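Local atomic coordinates of RNA polymerase sigma-H factor (Fusobacterium nucleatum subsp. nucleatum, PDB entry 3MZY), a protein that probably acts as a sigma-70 family initiation factor, directing RNA polymerase to specific promoter sites and then being released. Residues Leu7-Ile12 with Glu97-Phe102; Lys115-Tyr120 with Asn143-Ile148. All blocks are in the same frame, centred on the assembly; numbering follows the deposited sequence.

Interaction 1 of 2, residues Leu7-Ile12 with Glu97-Phe102; sequences LVQEGI and EEIEEF
Ile12 and Ile99 share one side-chain setting. In each, CG1 is anti to the carbonyl carbon (chi1 -57° and -66°), which places CG2 anti to the backbone N. The two CG2 methyls meet at 4.0 Å between Ile12 CG2 and Ile99 CG2. Phe102 has CG anti to its own N, and its ring reaches the same Ile12 branch, with CD2 3.6 Å from Ile12 CG2. Gln9 adds its aliphatic part: Gln9 CG lies 3.8 Å from Ile99 CG2. The Gln9 chain then bends at chi2, and its OE1 accepts a hydrogen bond from Lys103. The Ile99 CD1 branch comes within 4.0 Å of Gln9 O. The segments 8-12 and 97-102 cross almost at a right angle (88°), their axes 10.2 Å apart at closest approach, and only a few side chains of each meet. Helix 8-21 belongs to sigma-70 region 2. Helix 91-109 lies beyond the unmodelled residues 53-89 and leads toward the C-terminal helices. Ile122 packs on Ile12, and Trp155 of helix 138-159 touches Phe102. Buried methyls and an aromatic ring form the centre, and the amide of Gln9 is tied at the margin, which implies an apolar joint held mainly by van der Waals packing.

Interaction 2 of 2, residues Lys115-Tyr120 with Asn143-Ile148; sequences KEVLTY and NTIQRI
Thr144, which packs against Val117, also carries the guanidinium group of Arg147 over its backbone. Thr144 CA lies 3.4 Å above one face of that group, offset toward its rim. Arg147 NH2 makes a weak bond to Thr144 OG1 at 3.0 Å, with a bent N-H...O angle of 126°. Arg147 NE has a stronger partner in Glu114, a salt bridge to helix 112-121. Thr144 OG1 itself is hydrogen-bonded to Ser140 O, so its polar side faces its own helix. The other flat group is the Tyr120 ring, with Thr119 CG2 4.1 Å above the centre of one face.

Across the contact, Thr144 turns its methyl to Val117. Thr144 CG2 lies 3.5 Å from Val117 CG2. The other branch, Val117 CG1, is anti to the backbone N (chi1 165°). It reaches Ile145 CG1 at 3.8 Å, with the two side chains about perpendicular, and Ile148 CD1 at 3.9 Å. Val117 therefore touches Thr144 and Ile145, which are neighbours in sequence, and Ile148 one turn further along helix 138-159.

The sequence and helix order fit sigma-70 region 4. There helices 127-134 and 138-159 would form the helix-turn-helix, with 138-159 as the probable DNA-recognition helix. Segment 115-120 of helix 112-121 crosses segment 143-148 at 89°. Leu134 of helix 127-134 also touches Val117, and Tyr127 touches Ile145.

Ile148 extends the apolar patch toward Leu118: Ile148 CD1 is 4.2 Å from Leu118 CB. Phe110 packs on both residues. Thr119 is tied back within its own helix. Its OG1 and its N both donate to Lys115 O, from opposite faces of the carbonyl plane.

In the fold
Interactions 1 and 2 follow one another along the chain, and their centres are about 15 Å apart, on opposite sides of the chain's centre. They touch where Phe102 CE2 meets Leu118 CD1 at 4.2 Å. The two residues lie on helices 91-109 and 112-121, which are consecutive in the chain. Interaction 1 joins region 2 to the C-terminal helices; interaction 2 lies within those helices, in the probable region 4. Helix 138-159 links them again: its Ser152 and Trp155 touch Phe102, and its segment 143-148 forms one side of interaction 2. Both contacts are helix packing within a single chain. The arrangement is consistent with regions 2 and 4 packed together in this crystal.

Interaction 1 of 2, residues Leu7-Ile12 with Glu97-Phe102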
loop_
_atom_site.group_PDB
_atom_site.type_symbol
_atom_site.label_atom_id
_atom_site.label_comp_id
_atom_site.label_asym_id
_atom_site.label_seq_id
_atom_site.Cartn_x
_atom_site.Cartn_y
_atom_site.Cartn_z
ATOM N N LEU A 7 -8.910 4.239 8.760
ATOM C CA LEU A 7 -7.901 3.191 8.624
ATOM C C LEU A 7 -7.112 3.295 7.326
ATOM O O LEU A 7 -6.124 2.581 7.142
ATOM C CB LEU A 7 -8.563 1.812 8.706
ATOM C CG LEU A 7 -9.072 1.331 10.069
ATOM C CD1 LEU A 7 -10.121 0.249 9.900
ATOM C CD2 LEU A 7 -7.923 0.836 10.934
ATOM N N VAL A 8 -7.553 4.173 6.429
ATOM C CA VAL A 8 -6.907 4.360 5.125
ATOM C C VAL A 8 -5.441 4.772 5.271
ATOM O O VAL A 8 -4.578 4.250 4.573
ATOM C CB VAL A 8 -7.697 5.351 4.228
ATOM C CG1 VAL A 8 -6.886 5.781 3.019
ATOM C CG2 VAL A 8 -8.997 4.718 3.776
ATOM N N GLN A 9 -5.158 5.692 6.187
ATOM C CA GLN A 9 -3.777 6.062 6.472
ATOM C C GLN A 9 -2.940 4.837 6.841
ATOM O O GLN A 9 -1.842 4.636 6.324
ATOM C CB GLN A 9 -3.714 7.122 7.562
ATOM C CG GLN A 9 -3.250 8.493 7.074
ATOM C CD GLN A 9 -4.299 9.254 6.273
ATOM O OE1 GLN A 9 -4.784 8.786 5.238
ATOM N NE2 GLN A 9 -4.635 10.449 6.744
ATOM N N GLU A 10 -3.494 3.996 7.702
ATOM C CA GLU A 10 -2.799 2.812 8.187
ATOM C C GLU A 10 -2.500 1.819 7.066
ATOM O O GLU A 10 -1.385 1.313 6.970
ATOM C CB GLU A 10 -3.593 2.176 9.336
ATOM C CG GLU A 10 -3.371 2.893 10.691
ATOM C CD GLU A 10 -4.177 4.195 10.872
ATOM O OE1 GLU A 10 -5.128 4.463 10.092
ATOM O OE2 GLU A 10 -3.860 4.948 11.817
ATOM N N GLY A 11 -3.506 1.581 6.220
ATOM C CA GLY A 11 -3.391 0.790 4.986
ATOM C C GLY A 11 -2.211 1.194 4.125
ATOM O O GLY A 11 -1.351 0.361 3.800
ATOM N N ILE A 12 -2.159 2.487 3.801
ATOM C CA ILE A 12 -1.078 3.072 3.052
ATOM C C ILE A 12 0.262 2.838 3.726
ATOM O O ILE A 12 1.225 2.451 3.059
ATOM C CB ILE A 12 -1.285 4.594 2.852
ATOM C CG1 ILE A 12 -2.627 4.856 2.152
ATOM C CG2 ILE A 12 -0.116 5.196 2.092
ATOM C CD1 ILE A 12 -2.910 6.317 1.846
ATOM N N GLU A 97 3.836 12.827 6.524
ATOM C CA GLU A 97 4.184 13.456 5.250
ATOM C C GLU A 97 4.440 12.442 4.135
ATOM O O GLU A 97 4.019 12.653 2.995
ATOM C CB GLU A 97 5.393 14.383 5.385
ATOM C CG GLU A 97 5.297 15.567 4.458
ATOM C CD GLU A 97 6.642 16.103 3.995
ATOM O OE1 GLU A 97 6.712 17.327 3.745
ATOM O OE2 GLU A 97 7.612 15.313 3.870
ATOM N N GLU A 98 5.142 11.361 4.458
ATOM C CA GLU A 98 5.392 10.299 3.492
ATOM C C GLU A 98 4.083 9.652 3.019
ATOM O O GLU A 98 3.919 9.370 1.825
ATOM C CB GLU A 98 6.346 9.250 4.057
ATOM C CG GLU A 98 7.117 8.522 2.987
ATOM C CD GLU A 98 7.888 7.316 3.508
ATOM O OE1 GLU A 98 8.089 6.367 2.713
ATOM O OE2 GLU A 98 8.298 7.311 4.696
ATOM N N ILE A 99 3.144 9.467 3.945
ATOM C CA ILE A 99 1.834 8.956 3.604
ATOM C C ILE A 99 1.112 9.927 2.668
ATOM O O ILE A 99 0.489 9.503 1.670
ATOM C CB ILE A 99 0.991 8.655 4.866
ATOM C CG1 ILE A 99 1.630 7.491 5.643
ATOM C CG2 ILE A 99 -0.472 8.373 4.490
ATOM C CD1 ILE A 99 1.083 7.283 7.049
ATOM N N GLU A 100 1.204 11.215 2.976
ATOM C CA GLU A 100 0.566 12.230 2.167
ATOM C C GLU A 100 1.219 12.340 0.785
ATOM O O GLU A 100 0.514 12.398 -0.227
ATOM C CB GLU A 100 0.579 13.570 2.901
ATOM C CG GLU A 100 -0.726 14.348 2.793
ATOM C CD GLU A 100 -1.929 13.608 3.393
ATOM O OE1 GLU A 100 -1.777 12.916 4.428
ATOM O OE2 GLU A 100 -3.036 13.732 2.829
ATOM N N GLU A 101 2.554 12.362 0.733
ATOM C CA GLU A 101 3.262 12.379 -0.551
ATOM C C GLU A 101 2.823 11.200 -1.432
ATOM O O GLU A 101 2.599 11.368 -2.628
ATOM C CB GLU A 101 4.786 12.369 -0.376
ATOM C CG GLU A 101 5.432 13.633 0.209
ATOM C CD GLU A 101 5.176 14.881 -0.619
ATOM O OE1 GLU A 101 6.112 15.368 -1.301
ATOM O OE2 GLU A 101 4.024 15.372 -0.587
ATOM N N PHE A 102 2.682 10.014 -0.836
ATOM C CA PHE A 102 2.226 8.854 -1.589
ATOM C C PHE A 102 0.818 9.025 -2.158
ATOM O O PHE A 102 0.577 8.706 -3.319
ATOM C CB PHE A 102 2.296 7.573 -0.772
ATOM C CG PHE A 102 1.835 6.361 -1.530
ATOM C CD1 PHE A 102 2.710 5.694 -2.395
ATOM C CD2 PHE A 102 0.522 5.899 -1.410
ATOM C CE1 PHE A 102 2.290 4.569 -3.106
ATOM C CE2 PHE A 102 0.096 4.778 -2.120
ATOM C CZ PHE A 102 0.981 4.113 -2.964
#

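Interaction 2 of 2, residues Lys115-Tyr120 with Asn143-Ile148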
loop_
_atom_site.group_PDB
_atom_site.type_symbol
_atom_site.label_atom_id
_atom_site.label_comp_id
_atom_site.label_asym_id
_atom_site.label_seq_id
_atom_site.Cartn_x
_atom_site.Cartn_y
_atom_site.Cartn_z
ATOM N N LYS A 115 -5.567 2.669 -9.639
ATOM C CA LYS A 115 -6.261 3.336 -8.535
ATOM C C LYS A 115 -7.384 2.479 -7.939
ATOM O O LYS A 115 -7.605 2.490 -6.716
ATOM C CB LYS A 115 -6.841 4.672 -8.982
ATOM C CG LYS A 115 -5.798 5.764 -9.195
ATOM C CD LYS A 115 -6.437 6.879 -9.975
ATOM C CE LYS A 115 -5.632 8.113 -9.901
ATOM N NZ LYS A 115 -6.157 9.151 -10.857
ATOM N N GLU A 116 -8.104 1.766 -8.802
ATOM C CA GLU A 116 -9.217 0.925 -8.357
ATOM C C GLU A 116 -8.672 -0.198 -7.480
ATOM O O GLU A 116 -9.244 -0.502 -6.443
ATOM C CB GLU A 116 -9.976 0.332 -9.549
ATOM C CG GLU A 116 -10.961 1.263 -10.222
ATOM C CD GLU A 116 -11.598 0.638 -11.470
ATOM O OE1 GLU A 116 -12.818 0.845 -11.689
ATOM O OE2 GLU A 116 -10.883 -0.067 -12.236
ATOM N N VAL A 117 -7.554 -0.785 -7.905
ATOM C CA VAL A 117 -6.890 -1.854 -7.169
ATOM C C VAL A 117 -6.332 -1.350 -5.835
ATOM O O VAL A 117 -6.528 -1.969 -4.784
ATOM C CB VAL A 117 -5.778 -2.530 -8.032
ATOM C CG1 VAL A 117 -4.843 -3.392 -7.160
ATOM C CG2 VAL A 117 -6.408 -3.385 -9.149
ATOM N N LEU A 118 -5.644 -0.215 -5.884
ATOM C CA LEU A 118 -5.067 0.413 -4.692
ATOM C C LEU A 118 -6.127 0.623 -3.621
ATOM O O LEU A 118 -5.917 0.270 -2.462
ATOM C CB LEU A 118 -4.426 1.754 -5.073
ATOM C CG LEU A 118 -3.720 2.553 -3.976
ATOM C CD1 LEU A 118 -2.504 1.768 -3.427
ATOM C CD2 LEU A 118 -3.305 3.953 -4.481
ATOM N N THR A 119 -7.261 1.198 -4.022
ATOM C CA THR A 119 -8.394 1.426 -3.130
ATOM C C THR A 119 -8.710 0.193 -2.276
ATOM O O THR A 119 -8.932 0.307 -1.073
ATOM C CB THR A 119 -9.640 1.865 -3.955
ATOM O OG1 THR A 119 -9.399 3.177 -4.497
ATOM C CG2 THR A 119 -10.921 1.872 -3.124
ATOM N N TYR A 120 -8.735 -0.985 -2.880
ATOM C CA TYR A 120 -9.106 -2.170 -2.095
ATOM C C TYR A 120 -7.942 -2.793 -1.380
ATOM O O TYR A 120 -8.126 -3.378 -0.313
ATOM C CB TYR A 120 -9.877 -3.192 -2.924
ATOM C CG TYR A 120 -11.171 -2.591 -3.368
ATOM C CD1 TYR A 120 -11.321 -2.084 -4.666
ATOM C CD2 TYR A 120 -12.244 -2.462 -2.463
ATOM C CE1 TYR A 120 -12.522 -1.503 -5.069
ATOM C CE2 TYR A 120 -13.454 -1.878 -2.849
ATOM C CZ TYR A 120 -13.583 -1.400 -4.144
ATOM O OH TYR A 120 -14.765 -0.822 -4.518
ATOM N N ASN A 143 -0.667 -8.506 -11.426
ATOM C CA ASN A 143 0.224 -7.707 -12.243
ATOM C C ASN A 143 0.085 -6.215 -11.966
ATOM O O ASN A 143 1.063 -5.458 -12.110
ATOM C CB ASN A 143 -0.033 -7.989 -13.724
ATOM C CG ASN A 143 0.497 -9.341 -14.168
ATOM O OD1 ASN A 143 1.369 -9.933 -13.527
ATOM N ND2 ASN A 143 -0.016 -9.827 -15.291
ATOM N N THR A 144 -1.128 -5.807 -11.594
ATOM C CA THR A 144 -1.424 -4.425 -11.227
ATOM C C THR A 144 -0.786 -4.056 -9.880
ATOM O O THR A 144 -0.143 -3.018 -9.758
ATOM C CB THR A 144 -2.947 -4.180 -11.178
ATOM O OG1 THR A 144 -3.472 -4.335 -12.496
ATOM C CG2 THR A 144 -3.287 -2.767 -10.661
ATOM N N ILE A 145 -0.968 -4.909 -8.882
ATOM C CA ILE A 145 -0.317 -4.755 -7.586
ATOM C C ILE A 145 1.195 -4.652 -7.790
ATOM O O ILE A 145 1.876 -3.911 -7.080
ATOM C CB ILE A 145 -0.641 -5.950 -6.671
ATOM C CG1 ILE A 145 -2.107 -5.886 -6.224
ATOM C CG2 ILE A 145 0.306 -6.008 -5.482
ATOM C CD1 ILE A 145 -2.600 -7.088 -5.414
ATOM N N GLN A 146 1.695 -5.383 -8.778
ATOM C CA GLN A 146 3.109 -5.458 -9.039
ATOM C C GLN A 146 3.588 -4.163 -9.699
ATOM O O GLN A 146 4.689 -3.686 -9.414
ATOM C CB GLN A 146 3.413 -6.668 -9.923
ATOM C CG GLN A 146 4.896 -6.998 -10.050
ATOM C CD GLN A 146 5.411 -7.787 -8.857
ATOM O OE1 GLN A 146 4.657 -8.536 -8.219
ATOM N NE2 GLN A 146 6.696 -7.620 -8.545
ATOM N N ARG A 147 2.760 -3.604 -10.582
ATOM C CA ARG A 147 3.037 -2.289 -11.182
ATOM C C ARG A 147 2.984 -1.191 -10.148
ATOM O O ARG A 147 3.805 -0.281 -10.176
ATOM C CB ARG A 147 2.042 -1.949 -12.289
ATOM C CG ARG A 147 2.307 -2.603 -13.609
ATOM C CD ARG A 147 1.575 -1.843 -14.713
ATOM N NE ARG A 147 0.148 -1.639 -14.445
ATOM C CZ ARG A 147 -0.774 -2.607 -14.490
ATOM N NH1 ARG A 147 -0.400 -3.851 -14.772
ATOM N NH2 ARG A 147 -2.061 -2.346 -14.231
ATOM N N ILE A 148 2.016 -1.270 -9.233
ATOM C CA ILE A 148 1.941 -0.318 -8.106
ATOM C C ILE A 148 3.253 -0.349 -7.289
ATOM O O ILE A 148 3.791 0.701 -6.916
ATOM C CB ILE A 148 0.696 -0.570 -7.195
ATOM C CG1 ILE A 148 -0.602 -0.300 -7.962
ATOM C CG2 ILE A 148 0.755 0.294 -5.929
ATOM C CD1 ILE A 148 -1.864 -0.812 -7.270
#